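Local coordinates for walker-Type ATPase (Pyrococcus abyssi, PDB 2QEN), which is of unknown function but holds ADP, has a magnesium site, and probably binds and hydrolyses ATP as a P-loop ATPase, at residues 19-24 with 49-54; 210-215 with 230-235; 222-227 with 247-252; 261-266 with 344-349. The protein carries 1 engineered substitution. One frame throughout, in Å; residues are numbered along the deposited sequence.

Interaction 1. Residues 19-24 with 49-54. Engineered in segment 19-24: Ser21 (natural residue Phe).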
# COMPACT_ATOMS: atom_id res chain seq x y z
N GLU A 19 15.63 -5.30 7.22
CA GLU A 19 16.23 -5.11 5.89
C GLU A 19 15.48 -4.00 5.14
O GLU A 19 16.09 -3.12 4.55
CB GLU A 19 16.17 -6.41 5.07
CG GLU A 19 16.39 -7.74 5.86
CD GLU A 19 15.18 -8.18 6.73
OE1 GLU A 19 14.01 -7.98 6.34
OE2 GLU A 19 15.43 -8.75 7.81
N GLU A 20 14.15 -4.07 5.17
CA GLU A 20 13.27 -3.12 4.49
C GLU A 20 13.40 -1.69 5.03
O GLU A 20 13.40 -0.72 4.26
CB GLU A 20 11.81 -3.59 4.58
CG GLU A 20 11.48 -4.81 3.74
CD GLU A 20 11.80 -6.15 4.43
OE1 GLU A 20 12.41 -6.16 5.53
OE2 GLU A 20 11.44 -7.20 3.86
N SER A 21 13.52 -1.58 6.34
CA SER A 21 13.70 -0.28 7.00
C SER A 21 15.04 0.38 6.62
O SER A 21 15.08 1.56 6.28
CB SER A 21 13.54 -0.44 8.51
OG SER A 21 13.73 0.80 9.17
N ARG A 22 16.12 -0.40 6.65
CA ARG A 22 17.44 0.03 6.21
C ARG A 22 17.42 0.46 4.75
O ARG A 22 17.95 1.51 4.40
CB ARG A 22 18.49 -1.08 6.43
CG ARG A 22 19.89 -0.71 5.93
CD ARG A 22 20.91 -1.85 6.11
NE ARG A 22 20.32 -3.14 5.75
CZ ARG A 22 20.34 -3.67 4.53
NH1 ARG A 22 20.93 -3.03 3.52
NH2 ARG A 22 19.75 -4.86 4.32
N LYS A 23 16.80 -0.36 3.90
CA LYS A 23 16.66 -0.04 2.48
C LYS A 23 15.87 1.25 2.21
O LYS A 23 16.18 1.97 1.28
CB LYS A 23 16.10 -1.23 1.69
CG LYS A 23 17.17 -2.35 1.46
CD LYS A 23 16.54 -3.65 0.96
CE LYS A 23 17.53 -4.48 0.15
NZ LYS A 23 18.12 -5.65 0.89
N LEU A 24 14.87 1.52 3.05
CA LEU A 24 14.11 2.76 2.99
C LEU A 24 14.99 3.96 3.38
O LEU A 24 14.99 4.96 2.68
CB LEU A 24 12.86 2.66 3.87
CG LEU A 24 11.72 3.67 3.71
CD1 LEU A 24 11.31 3.83 2.25
CD2 LEU A 24 10.52 3.25 4.53
N ARG A 49 4.51 3.99 8.93
CA ARG A 49 4.18 4.63 10.21
C ARG A 49 5.27 4.49 11.28
O ARG A 49 5.57 5.45 11.99
CB ARG A 49 2.85 4.11 10.78
CG ARG A 49 1.59 4.68 10.09
CD ARG A 49 0.32 4.35 10.87
NE ARG A 49 0.06 2.92 10.86
CZ ARG A 49 -0.67 2.28 9.96
NH1 ARG A 49 -1.26 2.95 8.96
NH2 ARG A 49 -0.82 0.97 10.05
N ALA A 50 5.84 3.28 11.39
CA ALA A 50 6.96 3.01 12.28
C ALA A 50 8.20 3.86 11.92
O ALA A 50 8.85 4.41 12.79
CB ALA A 50 7.31 1.53 12.24
N PHE A 51 8.48 3.96 10.62
CA PHE A 51 9.58 4.77 10.09
C PHE A 51 9.41 6.26 10.43
O PHE A 51 10.36 6.92 10.84
CB PHE A 51 9.63 4.58 8.57
CG PHE A 51 10.88 5.10 7.91
CD1 PHE A 51 12.05 4.36 7.93
CD2 PHE A 51 10.86 6.32 7.21
CE1 PHE A 51 13.18 4.81 7.29
CE2 PHE A 51 12.00 6.78 6.57
CZ PHE A 51 13.16 6.03 6.61
N LEU A 52 8.20 6.78 10.24
CA LEU A 52 7.91 8.19 10.55
C LEU A 52 7.80 8.46 12.05
O LEU A 52 7.94 9.60 12.47
CB LEU A 52 6.65 8.69 9.83
CG LEU A 52 6.70 8.72 8.30
CD1 LEU A 52 5.29 8.93 7.72
CD2 LEU A 52 7.67 9.78 7.81
N ASN A 53 7.56 7.41 12.84
CA ASN A 53 7.49 7.54 14.30
C ASN A 53 8.78 8.14 14.87
O ASN A 53 8.75 8.89 15.84
CB ASN A 53 7.19 6.19 14.96
CG ASN A 53 6.85 6.31 16.45
OD1 ASN A 53 6.00 7.12 16.86
ND2 ASN A 53 7.50 5.48 17.28
N GLU A 54 9.90 7.81 14.24
CA GLU A 54 11.21 8.26 14.70
C GLU A 54 11.77 9.44 13.89
O GLU A 54 12.71 10.11 14.32
CB GLU A 54 12.21 7.09 14.70
CG GLU A 54 12.01 6.14 15.89
CD GLU A 54 12.76 4.83 15.74
OE1 GLU A 54 14.01 4.83 15.80
OE2 GLU A 54 12.10 3.79 15.56
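Phe51 and Leu24 make most of this contact, with a smaller share from Ser21. The phenyl ring leans from helix 44-54 toward helix 18-30, and the methyl CD2 of Leu24 sits almost over the ring centre, 3.9 Å from the centroid and 12° off the normal. This is a CH-pi contact over one face. Leu24 CG follows at 4.0 Å from Phe51 CZ, so the isobutyl group lies across the ring instead of touching it at one point. Because CG of Phe51 is turned away from its backbone N (chi1 -167°), the ring reaches toward helix 18-30. Engineered Ser21, a phenylalanine in the natural protein, brings its carbonyl O to 3.9 Å from Phe51 CE1, and its OG to 4.1 Å from CD1. Replacing Phe51 with an alanine would probably leave Leu24 without the face it covers and open a gap between the two helices. Beyond the pair, Leu24 rests on Thr34 and Leu36, Phe51 reaches Ile131, and Arg55 makes a cation-pi contact with the ring. The packing joins the helix that follows the Walker A loop to the helix preceding strand 33-37, on one side of the parallel sheet of a P-loop NTPase core.

Interaction 2. Residues 210-215 with 230-235. With ADP (adenosine-5'-diphosphate), chain C.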
# COMPACT_ATOMS: atom_id res chain seq x y z
N GLU A 210 7.85 -18.01 12.63
CA GLU A 210 8.34 -17.20 13.74
C GLU A 210 7.41 -16.05 14.18
O GLU A 210 7.31 -15.75 15.38
CB GLU A 210 9.74 -16.65 13.41
CG GLU A 210 10.57 -16.37 14.63
CD GLU A 210 10.39 -17.42 15.71
OE1 GLU A 210 10.95 -18.54 15.54
OE2 GLU A 210 9.68 -17.12 16.71
N PHE A 211 6.76 -15.42 13.20
CA PHE A 211 5.75 -14.39 13.42
C PHE A 211 4.63 -14.93 14.31
O PHE A 211 4.35 -14.37 15.37
CB PHE A 211 5.21 -13.91 12.07
CG PHE A 211 4.24 -12.75 12.15
CD1 PHE A 211 2.88 -12.97 12.43
CD2 PHE A 211 4.68 -11.45 11.90
CE1 PHE A 211 1.98 -11.90 12.51
CE2 PHE A 211 3.80 -10.39 11.97
CZ PHE A 211 2.43 -10.62 12.27
N LEU A 212 4.02 -16.04 13.88
CA LEU A 212 2.96 -16.70 14.64
C LEU A 212 3.42 -17.17 16.02
O LEU A 212 2.72 -16.98 17.02
CB LEU A 212 2.39 -17.89 13.85
CG LEU A 212 1.50 -17.52 12.65
CD1 LEU A 212 0.93 -18.79 12.01
CD2 LEU A 212 0.37 -16.53 13.06
N LYS A 213 4.60 -17.78 16.07
CA LYS A 213 5.21 -18.21 17.32
C LYS A 213 5.34 -17.09 18.33
O LYS A 213 4.96 -17.26 19.49
CB LYS A 213 6.57 -18.86 17.05
CG LYS A 213 6.46 -20.31 16.60
CD LYS A 213 7.82 -20.95 16.30
CE LYS A 213 8.73 -21.00 17.52
NZ LYS A 213 8.02 -21.57 18.70
N ARG A 214 5.88 -15.94 17.91
CA ARG A 214 5.99 -14.76 18.77
C ARG A 214 4.62 -14.30 19.28
O ARG A 214 4.45 -14.06 20.48
CB ARG A 214 6.73 -13.61 18.05
CG ARG A 214 7.08 -12.44 18.95
CD ARG A 214 7.87 -11.35 18.23
NE ARG A 214 9.33 -11.48 18.40
CZ ARG A 214 10.22 -10.63 17.88
NH1 ARG A 214 9.81 -9.60 17.15
NH2 ARG A 214 11.52 -10.82 18.08
N GLY A 215 3.64 -14.20 18.37
CA GLY A 215 2.27 -13.81 18.72
C GLY A 215 1.64 -14.62 19.84
O GLY A 215 0.98 -14.06 20.71
N GLU A 230 0.40 -25.60 9.42
CA GLU A 230 -0.83 -25.60 8.63
C GLU A 230 -1.37 -24.17 8.37
O GLU A 230 -1.85 -23.87 7.29
CB GLU A 230 -1.90 -26.48 9.30
CG GLU A 230 -3.04 -26.92 8.38
CD GLU A 230 -2.73 -28.18 7.59
OE1 GLU A 230 -2.69 -29.30 8.17
OE2 GLU A 230 -2.53 -28.05 6.36
N ALA A 231 -1.29 -23.29 9.36
CA ALA A 231 -1.73 -21.90 9.17
C ALA A 231 -0.88 -21.18 8.10
O ALA A 231 -1.41 -20.43 7.29
CB ALA A 231 -1.72 -21.14 10.48
N VAL A 232 0.42 -21.42 8.10
CA VAL A 232 1.33 -20.77 7.16
C VAL A 232 1.17 -21.32 5.72
O VAL A 232 1.31 -20.59 4.75
CB VAL A 232 2.80 -20.84 7.66
CG1 VAL A 232 3.79 -20.43 6.56
CG2 VAL A 232 2.97 -19.99 8.91
N GLU A 233 0.87 -22.61 5.60
CA GLU A 233 0.53 -23.20 4.31
C GLU A 233 -0.75 -22.59 3.71
O GLU A 233 -0.82 -22.42 2.50
CB GLU A 233 0.40 -24.71 4.42
CG GLU A 233 1.72 -25.46 4.62
CD GLU A 233 2.89 -24.95 3.74
OE1 GLU A 233 3.29 -23.76 3.86
OE2 GLU A 233 3.45 -25.77 2.97
N LEU A 234 -1.73 -22.26 4.55
CA LEU A 234 -2.91 -21.56 4.06
C LEU A 234 -2.71 -20.05 3.89
O LEU A 234 -3.24 -19.45 2.96
CB LEU A 234 -4.15 -21.81 4.93
CG LEU A 234 -5.06 -23.04 4.71
CD1 LEU A 234 -5.00 -23.59 3.29
CD2 LEU A 234 -4.76 -24.14 5.70
N LEU A 235 -1.94 -19.43 4.79
CA LEU A 235 -1.85 -17.97 4.81
C LEU A 235 -0.58 -17.32 4.19
O LEU A 235 -0.52 -16.10 4.07
CB LEU A 235 -2.15 -17.41 6.23
CG LEU A 235 -3.46 -17.84 6.92
CD1 LEU A 235 -3.57 -17.28 8.37
CD2 LEU A 235 -4.73 -17.49 6.11
PB ADP C . -0.40 -2.46 3.25
O1B ADP C . 0.84 -3.06 2.63
O2B ADP C . -0.22 -1.00 3.60
O3B ADP C . -1.69 -2.73 2.52
PA ADP C . -0.63 -2.75 6.19
O1A ADP C . 0.64 -2.05 6.62
O2A ADP C . -1.96 -2.13 6.45
O3A ADP C . -0.54 -3.27 4.64
O5' ADP C . -0.56 -4.20 6.91
C5' ADP C . -1.69 -5.07 7.04
C4' ADP C . -1.81 -5.48 8.51
O4' ADP C . -0.86 -6.52 8.82
C3' ADP C . -1.49 -4.38 9.52
O3' ADP C . -2.65 -3.67 9.93
C2' ADP C . -0.98 -5.14 10.71
O2' ADP C . -2.11 -5.81 11.26
C1' ADP C . -0.23 -6.28 10.08
N9 ADP C . 1.22 -6.12 9.84
C8 ADP C . 1.77 -5.75 8.67
N7 ADP C . 3.12 -5.77 8.74
C5 ADP C . 3.45 -6.17 9.98
C6 ADP C . 4.71 -6.41 10.73
N6 ADP C . 5.91 -6.23 10.14
N1 ADP C . 4.60 -6.83 12.02
C2 ADP C . 3.42 -7.00 12.61
N3 ADP C . 2.24 -6.82 11.99
C4 ADP C . 2.19 -6.41 10.70
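Leu212 points one methyl, CD1, into helix 225-235, where it meets Ala231 and Val232 together: CD1 is 3.9 Å from Ala231 CB and also 3.9 Å from Val232 CG2. The extended leucine puts it there, with CG anti to the carbonyl carbon (chi1 -73°) and CD1 anti to CA (chi2 -176°). Val232 presents CG2, the branch lying beside its own backbone N, and the two side chains slide past each other in opposite directions. Phe245 and Phe255 border Ala231, while Val209 borders Val232, so the seam belongs to a wider, largely apolar interior of the helices beyond the nucleotide-binding core, consistent with an AAA+-like helical lid.

Phe211, one residue earlier, has its CG opposite the backbone N (chi1 -175°), which sends the ring to the ADP. The rim of the phenyl ring stands on the face of the adenine, Phe211 CE2 3.5 Å from ADP C2 and CZ 3.8 Å from ADP N3, while ADP N1 lies in the plane of the phenyl ring. Phe15 packs edge-to-face with Phe211, and Phe203 also meets it, so aromatic neighbours probably restrict its rotation. Chemically, helix 205-217 works through van der Waals contacts: Leu212 fastens it to its neighbour, and Phe211 meets adenine with C-H groups, probably contributing shape and dispersion without reading any polar group of the base.

Interaction 3. Residues 222-227 with 247-252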
# COMPACT_ATOMS: atom_id res chain seq x y z
N ASP A 222 0.91 -21.85 24.16
CA ASP A 222 1.68 -22.83 23.40
C ASP A 222 0.76 -23.46 22.35
O ASP A 222 -0.24 -24.08 22.69
CB ASP A 222 2.26 -23.91 24.33
CG ASP A 222 3.49 -23.43 25.11
OD1 ASP A 222 4.44 -22.87 24.50
OD2 ASP A 222 3.53 -23.62 26.35
N VAL A 223 1.07 -23.24 21.08
CA VAL A 223 0.29 -23.80 19.99
C VAL A 223 1.11 -24.90 19.30
O VAL A 223 2.28 -24.67 18.95
CB VAL A 223 -0.15 -22.71 18.99
CG1 VAL A 223 -0.86 -23.33 17.78
CG2 VAL A 223 -1.07 -21.71 19.67
N PRO A 224 0.51 -26.10 19.13
CA PRO A 224 1.27 -27.22 18.55
C PRO A 224 1.92 -26.83 17.22
O PRO A 224 1.36 -26.03 16.46
CB PRO A 224 0.21 -28.30 18.34
CG PRO A 224 -0.88 -27.96 19.31
CD PRO A 224 -0.89 -26.47 19.41
N GLU A 225 3.11 -27.39 16.98
CA GLU A 225 3.94 -27.09 15.81
C GLU A 225 3.20 -27.25 14.49
O GLU A 225 3.27 -26.37 13.63
CB GLU A 225 5.18 -27.97 15.81
CG GLU A 225 6.20 -27.54 14.77
CD GLU A 225 7.38 -28.48 14.66
OE1 GLU A 225 7.45 -29.48 15.40
OE2 GLU A 225 8.26 -28.19 13.82
N ASN A 226 2.49 -28.37 14.34
CA ASN A 226 1.74 -28.68 13.12
C ASN A 226 0.58 -27.72 12.79
O ASN A 226 0.23 -27.57 11.62
CB ASN A 226 1.25 -30.14 13.14
CG ASN A 226 2.32 -31.14 12.64
OD1 ASN A 226 3.32 -30.75 12.01
ND2 ASN A 226 2.10 -32.42 12.92
N GLU A 227 0.00 -27.07 13.81
CA GLU A 227 -1.06 -26.10 13.60
C GLU A 227 -0.51 -24.77 13.06
O GLU A 227 -1.14 -24.12 12.22
CB GLU A 227 -1.85 -25.84 14.90
CG GLU A 227 -2.68 -27.04 15.41
CD GLU A 227 -3.44 -26.72 16.70
OE1 GLU A 227 -3.78 -25.53 16.93
OE2 GLU A 227 -3.70 -27.66 17.49
N VAL A 247 -5.32 -13.32 16.21
CA VAL A 247 -6.51 -12.82 16.91
C VAL A 247 -7.64 -13.87 17.03
O VAL A 247 -8.13 -14.13 18.12
CB VAL A 247 -7.04 -11.50 16.24
CG1 VAL A 247 -8.39 -11.05 16.84
CG2 VAL A 247 -5.99 -10.37 16.38
N GLU A 248 -8.05 -14.47 15.91
CA GLU A 248 -9.14 -15.47 15.92
C GLU A 248 -8.80 -16.71 16.74
O GLU A 248 -9.67 -17.27 17.39
CB GLU A 248 -9.56 -15.86 14.49
CG GLU A 248 -10.29 -14.76 13.71
CD GLU A 248 -11.49 -14.20 14.47
OE1 GLU A 248 -12.10 -14.95 15.26
OE2 GLU A 248 -11.84 -13.01 14.30
N TYR A 249 -7.53 -17.10 16.74
CA TYR A 249 -7.09 -18.22 17.55
C TYR A 249 -7.17 -17.93 19.04
O TYR A 249 -7.61 -18.78 19.80
CB TYR A 249 -5.68 -18.71 17.14
CG TYR A 249 -5.38 -20.14 17.59
CD1 TYR A 249 -5.11 -20.44 18.93
CD2 TYR A 249 -5.36 -21.18 16.67
CE1 TYR A 249 -4.84 -21.75 19.35
CE2 TYR A 249 -5.08 -22.49 17.08
CZ TYR A 249 -4.82 -22.77 18.42
OH TYR A 249 -4.55 -24.06 18.83
N LEU A 250 -6.76 -16.72 19.44
CA LEU A 250 -6.84 -16.28 20.85
C LEU A 250 -8.29 -16.21 21.34
O LEU A 250 -8.58 -16.49 22.50
CB LEU A 250 -6.20 -14.89 21.01
CG LEU A 250 -4.67 -14.75 20.86
CD1 LEU A 250 -4.20 -13.40 21.41
CD2 LEU A 250 -3.94 -15.87 21.54
N ARG A 251 -9.19 -15.84 20.44
CA ARG A 251 -10.60 -15.73 20.76
C ARG A 251 -11.34 -17.08 20.74
O ARG A 251 -12.33 -17.24 21.44
CB ARG A 251 -11.23 -14.73 19.78
CG ARG A 251 -10.80 -13.30 20.09
CD ARG A 251 -11.25 -12.32 19.04
NE ARG A 251 -11.01 -10.97 19.52
CZ ARG A 251 -11.42 -9.86 18.92
NH1 ARG A 251 -12.10 -9.92 17.79
NH2 ARG A 251 -11.15 -8.69 19.47
N ASN A 252 -10.85 -18.04 19.95
CA ASN A 252 -11.58 -19.28 19.68
C ASN A 252 -10.91 -20.56 20.16
O ASN A 252 -11.60 -21.55 20.36
CB ASN A 252 -11.87 -19.38 18.18
CG ASN A 252 -12.89 -18.36 17.74
OD1 ASN A 252 -14.08 -18.57 17.92
ND2 ASN A 252 -12.42 -17.22 17.20
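Tyr249 reaches from helix 239-252 to the start of helix 225-235, joining two helices of what is probably an AAA+-like lid, well away from the nucleotide. Its hydroxyl donates a short hydrogen bond, OH to Glu227 OE1 at 2.5 Å, received on the syn lone pair, the side facing the other oxygen. The acid side chain crosses the tyrosine at about a right angle. Carboxylate and ring planes are turned 37° apart, with OE1 near the ring plane, at its edge. Glu227 gets there because its chain is extended beyond CG (chi2 180°), letting it span from the first helical turn, where Pro224 holds the N-cap position. Val223, just before that cap, comes at the tyrosine from the opposite direction and touches it with both methyls: CG2 lies 3.8 Å from Tyr249 CE1, and CG1 3.9 Å from OH. Phe216 adds an edge-to-face contact with the ring. A phenylalanine in place of Tyr249 would probably keep much of the packing on Val223 but leave the Glu227 carboxylate without its hydroxyl donor. Three residues on, at the end of its helix, Asn252 folds back on the preceding turn, ND2 donating to Glu248 O at 2.8 Å with an N-H...O angle of 158°.

Interaction 4. Residues 261-266 with 344-349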
# COMPACT_ATOMS: atom_id res chain seq x y z
N ARG A 261 -13.01 -18.65 10.74
CA ARG A 261 -13.25 -17.23 11.00
C ARG A 261 -12.29 -16.30 10.24
O ARG A 261 -12.70 -15.24 9.78
CB ARG A 261 -13.18 -16.92 12.50
CG ARG A 261 -14.20 -17.67 13.35
CD ARG A 261 -15.59 -17.11 13.15
NE ARG A 261 -16.10 -16.36 14.30
CZ ARG A 261 -15.85 -15.07 14.54
NH1 ARG A 261 -15.07 -14.36 13.74
NH2 ARG A 261 -16.38 -14.49 15.61
N THR A 262 -11.02 -16.68 10.13
CA THR A 262 -10.06 -15.91 9.34
C THR A 262 -10.53 -15.81 7.89
O THR A 262 -10.54 -14.73 7.32
CB THR A 262 -8.63 -16.52 9.43
OG1 THR A 262 -8.24 -16.59 10.80
CG2 THR A 262 -7.59 -15.69 8.67
N LEU A 263 -10.97 -16.94 7.33
CA LEU A 263 -11.43 -17.02 5.94
C LEU A 263 -12.71 -16.23 5.71
O LEU A 263 -12.87 -15.65 4.65
CB LEU A 263 -11.58 -18.49 5.47
CG LEU A 263 -10.24 -19.26 5.40
CD1 LEU A 263 -10.38 -20.72 4.96
CD2 LEU A 263 -9.19 -18.54 4.54
N GLU A 264 -13.61 -16.23 6.70
CA GLU A 264 -14.80 -15.38 6.75
C GLU A 264 -14.47 -13.89 6.66
O GLU A 264 -15.03 -13.18 5.84
CB GLU A 264 -15.58 -15.61 8.05
CG GLU A 264 -16.33 -16.92 8.15
CD GLU A 264 -16.99 -17.12 9.52
OE1 GLU A 264 -16.84 -16.23 10.40
OE2 GLU A 264 -17.67 -18.17 9.70
N VAL A 265 -13.59 -13.43 7.55
CA VAL A 265 -13.10 -12.05 7.53
C VAL A 265 -12.44 -11.70 6.18
O VAL A 265 -12.77 -10.69 5.59
CB VAL A 265 -12.16 -11.73 8.74
CG1 VAL A 265 -11.45 -10.38 8.58
CG2 VAL A 265 -12.98 -11.72 10.06
N ALA A 266 -11.54 -12.56 5.69
CA ALA A 266 -10.92 -12.36 4.38
C ALA A 266 -11.97 -12.29 3.27
O ALA A 266 -11.96 -11.35 2.47
CB ALA A 266 -9.91 -13.45 4.11
N VAL A 344 -6.64 -14.51 -1.34
CA VAL A 344 -7.56 -14.11 -2.41
C VAL A 344 -7.93 -15.32 -3.29
O VAL A 344 -9.11 -15.54 -3.58
CB VAL A 344 -7.02 -12.91 -3.24
CG1 VAL A 344 -7.92 -12.59 -4.44
CG2 VAL A 344 -6.90 -11.69 -2.38
N ALA A 345 -6.94 -16.11 -3.69
CA ALA A 345 -7.21 -17.34 -4.42
C ALA A 345 -8.17 -18.31 -3.68
O ALA A 345 -9.12 -18.83 -4.27
CB ALA A 345 -5.89 -18.04 -4.79
N THR A 346 -7.92 -18.52 -2.38
CA THR A 346 -8.79 -19.34 -1.53
C THR A 346 -10.24 -18.83 -1.52
O THR A 346 -11.17 -19.60 -1.68
CB THR A 346 -8.23 -19.45 -0.09
OG1 THR A 346 -6.95 -20.09 -0.13
CG2 THR A 346 -9.16 -20.25 0.84
N VAL A 347 -10.40 -17.51 -1.38
CA VAL A 347 -11.71 -16.84 -1.40
C VAL A 347 -12.42 -16.95 -2.76
O VAL A 347 -13.62 -17.19 -2.81
CB VAL A 347 -11.58 -15.34 -0.95
CG1 VAL A 347 -12.85 -14.53 -1.25
CG2 VAL A 347 -11.23 -15.24 0.53
N LEU A 348 -11.67 -16.78 -3.85
CA LEU A 348 -12.24 -16.95 -5.21
C LEU A 348 -12.69 -18.38 -5.56
O LEU A 348 -13.58 -18.56 -6.38
CB LEU A 348 -11.29 -16.42 -6.30
CG LEU A 348 -11.00 -14.92 -6.37
CD1 LEU A 348 -9.63 -14.71 -6.97
CD2 LEU A 348 -12.07 -14.15 -7.15
N ARG A 349 -12.08 -19.39 -4.94
CA ARG A 349 -12.51 -20.78 -5.11
C ARG A 349 -13.72 -21.08 -4.24
O ARG A 349 -14.30 -22.16 -4.33
CB ARG A 349 -11.37 -21.76 -4.78
CG ARG A 349 -10.28 -21.82 -5.82
CD ARG A 349 -9.34 -22.97 -5.53
NE ARG A 349 -8.49 -22.74 -4.37
CZ ARG A 349 -7.31 -22.11 -4.39
NH1 ARG A 349 -6.83 -21.62 -5.54
NH2 ARG A 349 -6.63 -21.97 -3.26
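Ala266 N donates to Thr262 O at 2.9 Å, an ordinary helical bond inside the long helix 255-280, and the methyl of this alanine faces the C-terminal helix 342-348. That short helix follows the two-stranded hairpin 330-333/336-339, an order of elements consistent with a winged helix-turn-helix domain, and here it packs on the long helix 255-280. The two axes come within 10.2 Å and cross at -87°, nearly perpendicular, so the contact is confined to a small patch of four side chains.

Val347 occupies the middle. Its CG2 branch, anti to the carbonyl carbon, lies against the backbone and methyl of Ala266, 4.1 Å from Ala266 C and 4.2 Å from CB. The small alanine lets the valine approach the backbone of the long helix, and Lys267 and Ile270 of the same helix also touch Val347. Beside it, Leu263 runs across Thr346 at about a right angle. With the threonine's chi1 at -62°, OG1 lies beside the backbone N and hydrogen-bonds the carbonyl of Pro342 one turn back, while CG2, anti to that N, faces the leucine. The hydroxyl is thus satisfied within its own helix, and what crosses to the partner is apolar. At this edge of the patch the meeting is methyl to methyl, Leu263 CD2 standing 4.1 Å from Thr346 CG2.

Interaction 1 belongs to the P-loop core; the other three cluster in the helical region beyond the nucleotide, their nearest atoms about 11 Å or more away. Interactions 1 and 2 are buried without polar bonds across their segments: a leucine methyl on an aromatic face with serine oxygens at the ring in the first, methyls alone in the second. Interaction 3, partly buried, alone has its segments bridged by a hydrogen bond and shares helix 225-235 with interaction 2. Interaction 4, also partly buried, sets the C-terminal helix on helix 255-280, itself tied to interaction 2 by Leu235 CD2 on Thr262 CG2 (4.2 Å) and to interaction 3 by a weak, long Glu248-Arg261 ion pair.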